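Local structure of microcin B17-processing protein McbB (Escherichia coli str. K-12 substr. MG1655, 6GRH) at residues V96-F108 / W115-I128. The protein is needed to process the inactive precursor of the peptide antibiotic microcin B17 into its active form, and carries a zinc ion. Numbering follows the deposited sequence. Where two conformers were deposited one is given.
Sequences VNSVIISDVPHLF and WKCDGVFVSHIIDI
N97 meets F121 and S123 at the start of a beta-alpha-beta unit, in which strands 97-102 and 122-127 run parallel, their axes 14° apart, joined through helix 111-115. With CG anti to the backbone N (chi1 178°), the N97 amide reaches across the strands: ND2 sits 3.5 Å above the F121 ring plane, over its centre, and OD1 accepts from S123 OG at 2.5 Å, on a lone pair in the carbonyl plane. S98 N donates to F121 O and S98 O accepts from S123 N, spanning V122. V99 then faces both S123 and H124, a beta bulge in 122-127 marked by the helical S123 backbone. Pairing resumes at I100, whose N donates to H124 O and whose O receives I126 N at 2.7 Å, nearly straight at 172°. Its side chain lies alongside I125, CB 3.9 Å from I125 CD1, while its CD1 meets W115 CZ3, the side chains about perpendicular. I101, on the other face with V99, runs beside I126 and turns CG2 to I128 CD1. S102 N donates to I126 O, and S102 O accepts from I128 N at 2.9 Å, from above the carbonyl plane and not on a lone pair; S102 OG accepts from V104 N in an ST turn and is hydrogen-bonded to the backbone O of H144. I125 also touches P105 CB through CG2 and F108 CB through CD1, joining its strand to the 3-10 segment 105-107. The F108 ring has I100 CG2 and L107 CB on opposite faces, and W115 CH2 at its edge, 4.1 Å from F108 CD2.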
ATOM      1  N   VAL B  96       8.284 -32.457 -10.085  1.00 37.34           N
ATOM      2  CA  VAL B  96       8.179 -33.480 -11.118  1.00 38.93           C
ATOM      3  C   VAL B  96       6.743 -33.966 -11.297  1.00 38.75           C
ATOM      4  O   VAL B  96       6.442 -34.657 -12.258  1.00 39.67           O
ATOM      5  CB  VAL B  96       9.091 -34.680 -10.829  1.00 40.85           C
ATOM      6  CG1 VAL B  96      10.547 -34.223 -10.666  1.00 42.50           C
ATOM      7  CG2 VAL B  96       8.641 -35.502  -9.616  1.00 41.47           C
ATOM      8  N   ASN B  97       5.884 -33.629 -10.344  1.00 36.80           N
ATOM      9  CA  ASN B  97       4.518 -34.050 -10.339  1.00 36.61           C
ATOM     10  C   ASN B  97       3.681 -33.119  -9.460  1.00 33.85           C
ATOM     11  O   ASN B  97       4.226 -32.503  -8.551  1.00 31.71           O
ATOM     12  CB  ASN B  97       4.525 -35.441  -9.730  1.00 40.55           C
ATOM     13  CG  ASN B  97       3.161 -36.018  -9.610  1.00 42.95           C
ATOM     14  OD1 ASN B  97       2.795 -36.546  -8.560  1.00 44.18           O
ATOM     15  ND2 ASN B  97       2.361 -35.867 -10.679  1.00 44.09           N
ATOM     16  N   SER B  98       2.385 -33.023  -9.762  0.50 32.47           N
ATOM     17  CA  SER B  98       1.394 -32.383  -8.907  0.50 31.20           C
ATOM     18  C   SER B  98       0.310 -33.368  -8.436  0.50 30.86           C
ATOM     19  O   SER B  98      -0.005 -34.347  -9.129  0.50 30.85           O
ATOM     20  CB  SER B  98       0.737 -31.235  -9.659  0.50 30.57           C
ATOM     21  OG  SER B  98       1.645 -30.165  -9.865  0.50 30.28           O
ATOM     22  N   VAL B  99      -0.239 -33.113  -7.249  1.00 29.91           N
ATOM     23  CA  VAL B  99      -1.421 -33.814  -6.760  1.00 30.18           C
ATOM     24  C   VAL B  99      -2.413 -32.756  -6.312  1.00 28.99           C
ATOM     25  O   VAL B  99      -2.019 -31.711  -5.837  1.00 28.74           O
ATOM     26  CB  VAL B  99      -1.130 -34.800  -5.614  1.00 31.23           C
ATOM     27  CG1 VAL B  99      -0.245 -35.933  -6.092  1.00 32.66           C
ATOM     28  CG2 VAL B  99      -0.479 -34.156  -4.405  1.00 30.90           C
ATOM     29  N   ILE B 100      -3.695 -33.039  -6.468  1.00 28.42           N
ATOM     30  CA  ILE B 100      -4.748 -32.183  -5.956  1.00 27.71           C
ATOM     31  C   ILE B 100      -5.430 -32.916  -4.810  1.00 27.97           C
ATOM     32  O   ILE B 100      -5.888 -34.047  -4.981  1.00 28.35           O
ATOM     33  CB  ILE B 100      -5.763 -31.810  -7.040  1.00 28.08           C
ATOM     34  CG1 ILE B 100      -5.062 -30.994  -8.116  1.00 27.72           C
ATOM     35  CG2 ILE B 100      -6.915 -30.996  -6.427  1.00 28.77           C
ATOM     36  CD1 ILE B 100      -5.941 -30.647  -9.285  1.00 27.99           C
ATOM     37  N   ILE B 101      -5.423 -32.301  -3.624  1.00 27.19           N
ATOM     38  CA  ILE B 101      -6.096 -32.840  -2.444  1.00 28.31           C
ATOM     39  C   ILE B 101      -7.295 -31.939  -2.195  1.00 28.17           C
ATOM     40  O   ILE B 101      -7.161 -30.688  -2.164  1.00 26.48           O
ATOM     41  CB  ILE B 101      -5.177 -32.904  -1.192  1.00 28.66           C
ATOM     42  CG1 ILE B 101      -3.931 -33.766  -1.461  1.00 29.51           C
ATOM     43  CG2 ILE B 101      -5.949 -33.482  -0.019  1.00 29.99           C
ATOM     44  CD1 ILE B 101      -2.925 -33.896  -0.329  1.00 30.06           C
ATOM     45  N   SER B 102      -8.474 -32.527  -2.051  1.00 29.00           N
ATOM     46  CA  SER B 102      -9.677 -31.686  -1.946  1.00 29.50           C
ATOM     47  C   SER B 102     -10.795 -32.325  -1.184  1.00 30.72           C
ATOM     48  O   SER B 102     -10.885 -33.553  -1.111  1.00 31.78           O
ATOM     49  CB  SER B 102     -10.183 -31.321  -3.354  1.00 29.20           C
ATOM     50  OG  SER B 102     -11.163 -30.301  -3.310  1.00 29.24           O
ATOM     51  N   ASP B 103     -11.660 -31.479  -0.636  1.00 30.90           N
ATOM     52  CA  ASP B 103     -12.940 -31.913  -0.077  1.00 32.79           C
ATOM     53  C   ASP B 103     -14.023 -32.030  -1.130  1.00 33.25           C
ATOM     54  O   ASP B 103     -15.094 -32.546  -0.839  1.00 34.51           O
ATOM     55  CB  ASP B 103     -13.383 -31.008   1.094  1.00 33.41           C
ATOM     56  CG  ASP B 103     -13.705 -29.549   0.688  1.00 33.13           C
ATOM     57  OD1 ASP B 103     -13.455 -29.104  -0.452  1.00 32.59           O
ATOM     58  OD2 ASP B 103     -14.182 -28.807   1.587  1.00 35.08           O
ATOM     59  N   VAL B 104     -13.758 -31.574  -2.356  1.00 32.63           N
ATOM     60  CA  VAL B 104     -14.673 -31.789  -3.496  1.00 33.72           C
ATOM     61  C   VAL B 104     -13.921 -32.463  -4.660  1.00 33.70           C
ATOM     62  O   VAL B 104     -13.866 -31.915  -5.750  1.00 32.73           O
ATOM     63  CB  VAL B 104     -15.380 -30.470  -3.961  1.00 33.39           C
ATOM     64  CG1 VAL B 104     -16.359 -29.985  -2.906  1.00 34.68           C
ATOM     65  CG2 VAL B 104     -14.395 -29.359  -4.303  1.00 32.36           C
ATOM     66  N   PRO B 105     -13.360 -33.675  -4.432  1.00 34.63           N
ATOM     67  CA  PRO B 105     -12.582 -34.315  -5.500  1.00 34.81           C
ATOM     68  C   PRO B 105     -13.357 -34.555  -6.784  1.00 35.60           C
ATOM     69  O   PRO B 105     -12.757 -34.546  -7.846  1.00 34.26           O
ATOM     70  CB  PRO B 105     -12.152 -35.647  -4.881  1.00 35.95           C
ATOM     71  CG  PRO B 105     -13.184 -35.928  -3.837  1.00 36.98           C
ATOM     72  CD  PRO B 105     -13.530 -34.568  -3.269  1.00 35.71           C
ATOM     73  N   HIS B 106     -14.665 -34.794  -6.684  1.00 38.01           N
ATOM     74  CA  HIS B 106     -15.536 -34.916  -7.874  1.00 40.15           C
ATOM     75  C   HIS B 106     -15.484 -33.720  -8.866  1.00 38.40           C
ATOM     76  O   HIS B 106     -15.622 -33.925 -10.059  1.00 37.28           O
ATOM     77  CB  HIS B 106     -16.992 -35.241  -7.473  1.00 44.14           C
ATOM     78  CG  HIS B 106     -17.577 -34.289  -6.471  1.00 47.38           C
ATOM     79  ND1 HIS B 106     -17.182 -34.254  -5.146  1.00 48.19           N
ATOM     80  CD2 HIS B 106     -18.525 -33.329  -6.605  1.00 49.37           C
ATOM     81  CE1 HIS B 106     -17.869 -33.327  -4.507  1.00 49.72           C
ATOM     82  NE2 HIS B 106     -18.693 -32.752  -5.370  1.00 50.40           N
ATOM     83  N   LEU B 107     -15.225 -32.498  -8.382  1.00 37.23           N
ATOM     84  CA  LEU B 107     -15.006 -31.329  -9.260  1.00 36.85           C
ATOM     85  C   LEU B 107     -13.826 -31.538 -10.216  1.00 34.55           C
ATOM     86  O   LEU B 107     -13.773 -30.927 -11.275  1.00 33.55           O
ATOM     87  CB  LEU B 107     -14.794 -30.035  -8.436  1.00 38.03           C
ATOM     88  CG  LEU B 107     -14.364 -28.735  -9.158  1.00 39.63           C
ATOM     89  CD1 LEU B 107     -15.442 -28.303 -10.170  1.00 41.11           C
ATOM     90  CD2 LEU B 107     -14.035 -27.606  -8.150  1.00 39.90           C
ATOM     91  N   PHE B 108     -12.891 -32.411  -9.840  1.00 32.94           N
ATOM     92  CA  PHE B 108     -11.683 -32.663 -10.611  1.00 31.63           C
ATOM     93  C   PHE B 108     -11.652 -34.030 -11.264  1.00 32.29           C
ATOM     94  O   PHE B 108     -10.595 -34.447 -11.709  1.00 31.26           O
ATOM     95  CB  PHE B 108     -10.472 -32.553  -9.698  1.00 30.77           C
ATOM     96  CG  PHE B 108     -10.350 -31.231  -9.035  1.00 29.46           C
ATOM     97  CD1 PHE B 108     -10.749 -31.062  -7.727  1.00 29.81           C
ATOM     98  CD2 PHE B 108      -9.859 -30.149  -9.735  1.00 28.92           C
ATOM     99  CE1 PHE B 108     -10.615 -29.825  -7.098  1.00 29.13           C
ATOM    100  CE2 PHE B 108      -9.719 -28.912  -9.118  1.00 28.04           C
ATOM    101  CZ  PHE B 108     -10.109 -28.753  -7.796  1.00 28.40           C
ATOM    102  N   TRP B 115      -6.291 -31.854 -18.505  1.00 31.64           N
ATOM    103  CA  TRP B 115      -5.231 -30.879 -18.311  1.00 30.93           C
ATOM    104  C   TRP B 115      -3.893 -31.305 -18.884  1.00 30.91           C
ATOM    105  O   TRP B 115      -3.010 -30.476 -19.008  1.00 29.32           O
ATOM    106  CB  TRP B 115      -5.124 -30.438 -16.840  1.00 30.17           C
ATOM    107  CG  TRP B 115      -6.377 -29.720 -16.329  1.00 29.65           C
ATOM    108  CD1 TRP B 115      -7.493 -29.384 -17.038  1.00 29.52           C
ATOM    109  CD2 TRP B 115      -6.610 -29.261 -14.983  1.00 28.96           C
ATOM    110  NE1 TRP B 115      -8.412 -28.754 -16.212  1.00 29.34           N
ATOM    111  CE2 TRP B 115      -7.894 -28.663 -14.954  1.00 28.59           C
ATOM    112  CE3 TRP B 115      -5.873 -29.327 -13.798  1.00 28.65           C
ATOM    113  CZ2 TRP B 115      -8.447 -28.106 -13.786  1.00 28.01           C
ATOM    114  CZ3 TRP B 115      -6.438 -28.763 -12.622  1.00 27.93           C
ATOM    115  CH2 TRP B 115      -7.704 -28.182 -12.641  1.00 27.95           C
ATOM    116  N   LYS B 116      -3.762 -32.574 -19.295  1.00 32.43           N
ATOM    117  CA  LYS B 116      -2.609 -33.017 -20.094  1.00 34.40           C
ATOM    118  C   LYS B 116      -2.447 -32.216 -21.385  1.00 34.15           C
ATOM    119  O   LYS B 116      -1.322 -31.976 -21.818  1.00 33.41           O
ATOM    120  CB  LYS B 116      -2.694 -34.526 -20.417  1.00 36.92           C
ATOM    121  CG  LYS B 116      -2.527 -35.416 -19.201  1.00 39.18           C
ATOM    122  CD  LYS B 116      -2.495 -36.900 -19.588  1.00 42.19           C
ATOM    123  CE  LYS B 116      -2.205 -37.807 -18.390  1.00 44.40           C
ATOM    124  NZ  LYS B 116      -1.084 -37.332 -17.510  1.00 44.81           N
ATOM    125  N   CYS B 117      -3.543 -31.773 -21.987  0.50 34.70           N
ATOM    126  CA  CYS B 117      -3.434 -30.982 -23.207  0.50 35.51           C
ATOM    127  C   CYS B 117      -3.005 -29.529 -22.954  0.50 34.51           C
ATOM    128  O   CYS B 117      -2.822 -28.776 -23.913  0.50 34.49           O
ATOM    129  CB  CYS B 117      -4.715 -31.057 -24.020  0.50 36.77           C
ATOM    130  SG  CYS B 117      -6.111 -30.177 -23.332  0.50 40.54           S
ATOM    131  N   ASP B 118      -2.874 -29.141 -21.675  1.00 33.26           N
ATOM    132  CA  ASP B 118      -2.223 -27.903 -21.262  1.00 32.49           C
ATOM    133  C   ASP B 118      -0.832 -28.202 -20.696  1.00 30.85           C
ATOM    134  O   ASP B 118      -0.216 -27.337 -20.070  1.00 29.09           O
ATOM    135  CB  ASP B 118      -3.105 -27.215 -20.205  1.00 33.68           C
ATOM    136  CG  ASP B 118      -4.564 -27.065 -20.666  1.00 35.67           C
ATOM    137  OD1 ASP B 118      -4.856 -26.179 -21.500  1.00 37.25           O
ATOM    138  OD2 ASP B 118      -5.428 -27.862 -20.230  1.00 39.20           O
ATOM    139  N   GLY B 119      -0.347 -29.441 -20.868  1.00 29.98           N
ATOM    140  CA  GLY B 119       0.947 -29.827 -20.378  1.00 30.02           C
ATOM    141  C   GLY B 119       1.080 -29.980 -18.881  1.00 30.19           C
ATOM    142  O   GLY B 119       2.191 -30.037 -18.368  1.00 30.47           O
ATOM    143  N   VAL B 120      -0.051 -30.111 -18.195  1.00 30.11           N
ATOM    144  CA  VAL B 120      -0.082 -30.235 -16.742  1.00 30.61           C
ATOM    145  C   VAL B 120      -0.193 -31.705 -16.331  1.00 31.00           C
ATOM    146  O   VAL B 120      -1.148 -32.355 -16.702  1.00 31.40           O
ATOM    147  CB  VAL B 120      -1.267 -29.441 -16.175  1.00 30.33           C
ATOM    148  CG1 VAL B 120      -1.452 -29.736 -14.689  1.00 31.08           C
ATOM    149  CG2 VAL B 120      -1.028 -27.953 -16.397  1.00 29.39           C
ATOM    150  N   PHE B 121       0.791 -32.184 -15.567  1.00 31.95           N
ATOM    151  CA  PHE B 121       0.827 -33.561 -15.024  1.00 33.11           C
ATOM    152  C   PHE B 121       0.290 -33.562 -13.591  1.00 31.79           C
ATOM    153  O   PHE B 121       0.970 -33.103 -12.669  1.00 32.38           O
ATOM    154  CB  PHE B 121       2.260 -34.100 -15.063  1.00 35.12           C
ATOM    155  CG  PHE B 121       2.440 -35.527 -14.523  1.00 37.52           C
ATOM    156  CD1 PHE B 121       1.399 -36.471 -14.513  1.00 38.61           C
ATOM    157  CD2 PHE B 121       3.706 -35.931 -14.059  1.00 38.84           C
ATOM    158  CE1 PHE B 121       1.613 -37.765 -14.033  1.00 41.27           C
ATOM    159  CE2 PHE B 121       3.920 -37.214 -13.572  1.00 41.23           C
ATOM    160  CZ  PHE B 121       2.875 -38.144 -13.560  1.00 42.17           C
ATOM    161  N   VAL B 122      -0.953 -34.007 -13.426  1.00 30.62           N
ATOM    162  CA  VAL B 122      -1.537 -34.227 -12.104  1.00 30.17           C
ATOM    163  C   VAL B 122      -1.652 -35.733 -11.962  1.00 30.79           C
ATOM    164  O   VAL B 122      -2.386 -36.355 -12.727  1.00 29.69           O
ATOM    165  CB  VAL B 122      -2.939 -33.615 -11.974  1.00 30.09           C
ATOM    166  CG1 VAL B 122      -3.550 -33.943 -10.607  1.00 30.27           C
ATOM    167  CG2 VAL B 122      -2.898 -32.118 -12.209  1.00 29.39           C
ATOM    168  N   SER B 123      -0.916 -36.314 -11.016  1.00 31.14           N
ATOM    169  CA  SER B 123      -0.873 -37.769 -10.867  1.00 33.32           C
ATOM    170  C   SER B 123      -2.100 -38.329 -10.163  1.00 33.44           C
ATOM    171  O   SER B 123      -2.537 -39.421 -10.498  1.00 33.88           O
ATOM    172  CB  SER B 123       0.381 -38.243 -10.127  1.00 34.38           C
ATOM    173  OG  SER B 123       0.531 -37.558  -8.905  1.00 36.22           O
ATOM    174  N   HIS B 124      -2.641 -37.602  -9.193  1.00 32.21           N
ATOM    175  CA  HIS B 124      -3.728 -38.107  -8.376  1.00 33.40           C
ATOM    176  C   HIS B 124      -4.627 -36.985  -7.916  1.00 31.88           C
ATOM    177  O   HIS B 124      -4.129 -35.898  -7.613  1.00 30.16           O
ATOM    178  CB  HIS B 124      -3.184 -38.807  -7.140  1.00 35.47           C
ATOM    179  CG  HIS B 124      -2.402 -40.044  -7.439  1.00 38.33           C
ATOM    180  ND1 HIS B 124      -1.023 -40.052  -7.518  1.00 39.63           N
ATOM    181  CD2 HIS B 124      -2.804 -41.309  -7.710  1.00 40.87           C
ATOM    182  CE1 HIS B 124      -0.612 -41.282  -7.802  1.00 40.83           C
ATOM    183  NE2 HIS B 124      -1.673 -42.062  -7.918  1.00 41.60           N
ATOM    184  N   ILE B 125      -5.931 -37.264  -7.875  1.00 32.24           N
ATOM    185  CA  ILE B 125      -6.904 -36.460  -7.153  1.00 32.44           C
ATOM    186  C   ILE B 125      -7.194 -37.186  -5.842  1.00 33.21           C
ATOM    187  O   ILE B 125      -7.646 -38.317  -5.846  1.00 34.47           O
ATOM    188  CB  ILE B 125      -8.229 -36.284  -7.930  1.00 32.78           C
ATOM    189  CG1 ILE B 125      -7.963 -35.785  -9.352  1.00 31.99           C
ATOM    190  CG2 ILE B 125      -9.140 -35.282  -7.205  1.00 32.44           C
ATOM    191  CD1 ILE B 125      -7.161 -34.499  -9.475  1.00 30.51           C
ATOM    192  N   ILE B 126      -6.912 -36.547  -4.726  1.00 32.73           N
ATOM    193  CA  ILE B 126      -7.041 -37.185  -3.425  1.00 34.28           C
ATOM    194  C   ILE B 126      -8.182 -36.547  -2.614  1.00 35.00           C
ATOM    195  O   ILE B 126      -8.269 -35.316  -2.484  1.00 32.82           O
ATOM    196  CB  ILE B 126      -5.710 -37.113  -2.655  1.00 34.07           C
ATOM    197  CG1 ILE B 126      -4.609 -37.794  -3.457  1.00 34.62           C
ATOM    198  CG2 ILE B 126      -5.845 -37.785  -1.288  1.00 35.93           C
ATOM    199  CD1 ILE B 126      -3.217 -37.338  -3.099  1.00 34.24           C
ATOM    200  N   ASP B 127      -9.058 -37.389  -2.078  1.00 36.96           N
ATOM    201  CA  ASP B 127     -10.111 -36.929  -1.191  1.00 38.95           C
ATOM    202  C   ASP B 127      -9.483 -36.677   0.173  1.00 39.92           C
ATOM    203  O   ASP B 127      -8.818 -37.558   0.712  1.00 40.29           O
ATOM    204  CB  ASP B 127     -11.240 -37.963  -1.085  1.00 41.41           C
ATOM    205  CG  ASP B 127     -12.499 -37.413  -0.377  1.00 42.69           C
ATOM    206  OD1 ASP B 127     -12.390 -36.514   0.484  1.00 43.27           O
ATOM    207  OD2 ASP B 127     -13.605 -37.911  -0.677  1.00 45.00           O
ATOM    208  N   ILE B 128      -9.698 -35.489   0.732  1.00 39.69           N
ATOM    209  CA  ILE B 128      -9.214 -35.177   2.074  1.00 41.83           C
ATOM    210  C   ILE B 128      -9.671 -36.200   3.150  1.00 43.76           C
ATOM    211  O   ILE B 128      -8.955 -36.422   4.108  1.00 44.03           O
ATOM    212  CB  ILE B 128      -9.589 -33.725   2.494  1.00 41.65           C
ATOM    213  CG1 ILE B 128      -8.811 -33.289   3.733  1.00 42.59           C
ATOM    214  CG2 ILE B 128     -11.083 -33.577   2.736  1.00 42.34           C
ATOM    215  CD1 ILE B 128      -7.315 -33.167   3.493  1.00 42.53           C
TER
HETATM  216  O   HOH W   1       2.198 -30.665 -12.478  1.00 53.91           O
HETATM  217  O   HOH W   2     -14.410 -34.796   1.203  1.00 45.63           O